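Side-chain contact in intimin (Escherichia coli, PDB 1F00), which is a bacterial cell-adhesion protein that binds a receptor, probably through its C-type lectin-like domain, which follows immunoglobulin-like domains: residues N215-E218 with N219-K222. Sequence-based numbering, arbitrary orientation.
Sequences NELE and NVFK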
loop_
_atom_site.group_PDB
_atom_site.type_symbol
_atom_site.label_atom_id
_atom_site.label_comp_id
_atom_site.label_asym_id
_atom_site.label_seq_id
_atom_site.Cartn_x
_atom_site.Cartn_y
_atom_site.Cartn_z
ATOM N N ASN A 215 5.480 25.758 -18.271
ATOM C CA ASN A 215 5.008 24.434 -18.672
ATOM C C ASN A 215 5.475 23.337 -17.709
ATOM O O ASN A 215 4.683 22.482 -17.302
ATOM C CB ASN A 215 5.482 24.127 -20.101
ATOM C CG ASN A 215 4.989 22.789 -20.611
ATOM O OD1 ASN A 215 5.492 21.736 -20.220
ATOM N ND2 ASN A 215 3.991 22.822 -21.487
ATOM N N GLU A 216 6.747 23.368 -17.320
ATOM C CA GLU A 216 7.268 22.343 -16.416
ATOM C C GLU A 216 6.528 22.297 -15.076
ATOM O O GLU A 216 6.265 21.216 -14.556
ATOM C CB GLU A 216 8.777 22.537 -16.185
ATOM C CG GLU A 216 9.409 21.439 -15.313
ATOM C CD GLU A 216 10.930 21.386 -15.427
ATOM O OE1 GLU A 216 11.570 22.451 -15.381
ATOM O OE2 GLU A 216 11.492 20.276 -15.552
ATOM N N LEU A 217 6.183 23.459 -14.521
ATOM C CA LEU A 217 5.459 23.491 -13.250
ATOM C C LEU A 217 3.965 23.233 -13.455
ATOM O O LEU A 217 3.286 22.713 -12.571
ATOM C CB LEU A 217 5.671 24.829 -12.530
ATOM C CG LEU A 217 7.073 25.063 -11.948
ATOM C CD1 LEU A 217 7.079 26.321 -11.098
ATOM C CD2 LEU A 217 7.482 23.866 -11.106
ATOM N N GLU A 218 3.450 23.594 -14.624
ATOM C CA GLU A 218 2.042 23.355 -14.917
ATOM C C GLU A 218 1.781 21.850 -14.878
ATOM O O GLU A 218 0.730 21.399 -14.412
ATOM C CB GLU A 218 1.679 23.903 -16.295
ATOM C CG GLU A 218 0.236 23.676 -16.679
ATOM C CD GLU A 218 -0.085 24.206 -18.063
ATOM O OE1 GLU A 218 -1.243 24.038 -18.507
ATOM O OE2 GLU A 218 0.820 24.793 -18.703
ATOM N N ASN A 219 2.738 21.068 -15.367
ATOM C CA ASN A 219 2.578 19.619 -15.353
ATOM C C ASN A 219 2.587 19.094 -13.924
ATOM O O ASN A 219 1.964 18.072 -13.624
ATOM C CB ASN A 219 3.664 18.949 -16.204
ATOM C CG ASN A 219 3.339 19.008 -17.691
ATOM O OD1 ASN A 219 2.242 18.621 -18.108
ATOM N ND2 ASN A 219 4.280 19.493 -18.496
ATOM N N VAL A 220 3.276 19.808 -13.036
ATOM C CA VAL A 220 3.322 19.423 -11.634
ATOM C C VAL A 220 1.918 19.616 -11.039
ATOM O O VAL A 220 1.394 18.735 -10.362
ATOM C CB VAL A 220 4.331 20.296 -10.852
ATOM C CG1 VAL A 220 4.298 19.935 -9.373
ATOM C CG2 VAL A 220 5.743 20.095 -11.422
ATOM N N PHE A 221 1.325 20.778 -11.292
ATOM C CA PHE A 221 -0.018 21.091 -10.797
ATOM C C PHE A 221 -1.022 20.101 -11.402
ATOM O O PHE A 221 -1.951 19.649 -10.734
ATOM C CB PHE A 221 -0.404 22.521 -11.189
ATOM C CG PHE A 221 -1.749 22.952 -10.662
ATOM C CD1 PHE A 221 -1.868 23.513 -9.397
ATOM C CD2 PHE A 221 -2.900 22.756 -11.418
ATOM C CE1 PHE A 221 -3.123 23.876 -8.885
ATOM C CE2 PHE A 221 -4.161 23.112 -10.918
ATOM C CZ PHE A 221 -4.271 23.671 -9.650
ATOM N N LYS A 222 -0.820 19.767 -12.671
ATOM C CA LYS A 222 -1.689 18.827 -13.373
ATOM C C LYS A 222 -1.765 17.496 -12.624
ATOM O O LYS A 222 -2.839 16.907 -12.468
ATOM C CB LYS A 222 -1.149 18.588 -14.785
ATOM C CG LYS A 222 -1.995 17.659 -15.635
ATOM C CD LYS A 222 -1.337 17.384 -16.990
ATOM C CE LYS A 222 -1.002 18.680 -17.728
ATOM N NZ LYS A 222 -2.191 19.561 -17.921
#
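Asn215 and Asn219 meet through their side-chain amides one turn apart on helix 214-224, an amphipathic helix of the C-type lectin-like domain. Asn219 ND2 sits 3.1 Å from Asn215 OD1 and 3.2 Å from Asn215 O, but the geometry makes neither a hydrogen bond, and the amide planes stand 73° apart. Asn219 CG lies beside its own backbone N (chi1 -80°), which swings the amide back toward the preceding turn. Polar amides suit this outer face, where Asn215 is exposed and Asn219 partly so. The inward face is largely apolar: Leu217 and Val220 run alongside each other, Leu217 CD2 4.2 Å from Val220 CG2. Branched aliphatic groups suit this buried side, where Val220 rests on Leu260 and Leu217 on Tyr258 of strand 254-259, which Phe221 and Glu218 also touch. Extended Glu218 and Lys222, its tail bent, form no salt bridge: Glu218 OE1 remains 4.6 Å from Lys222 NZ, and any attraction probably acts through solvent. Beneath, i to i+4 backbone bonds from Asn219, Phe221 and Lys222 set the spacing. Nearer the helix start, Glu216 OE1 accepts from Ser212 N. Leu217 O also receives a weak second bond, from Val220 N at 2.9 Å, bent to 122° at the hydrogen.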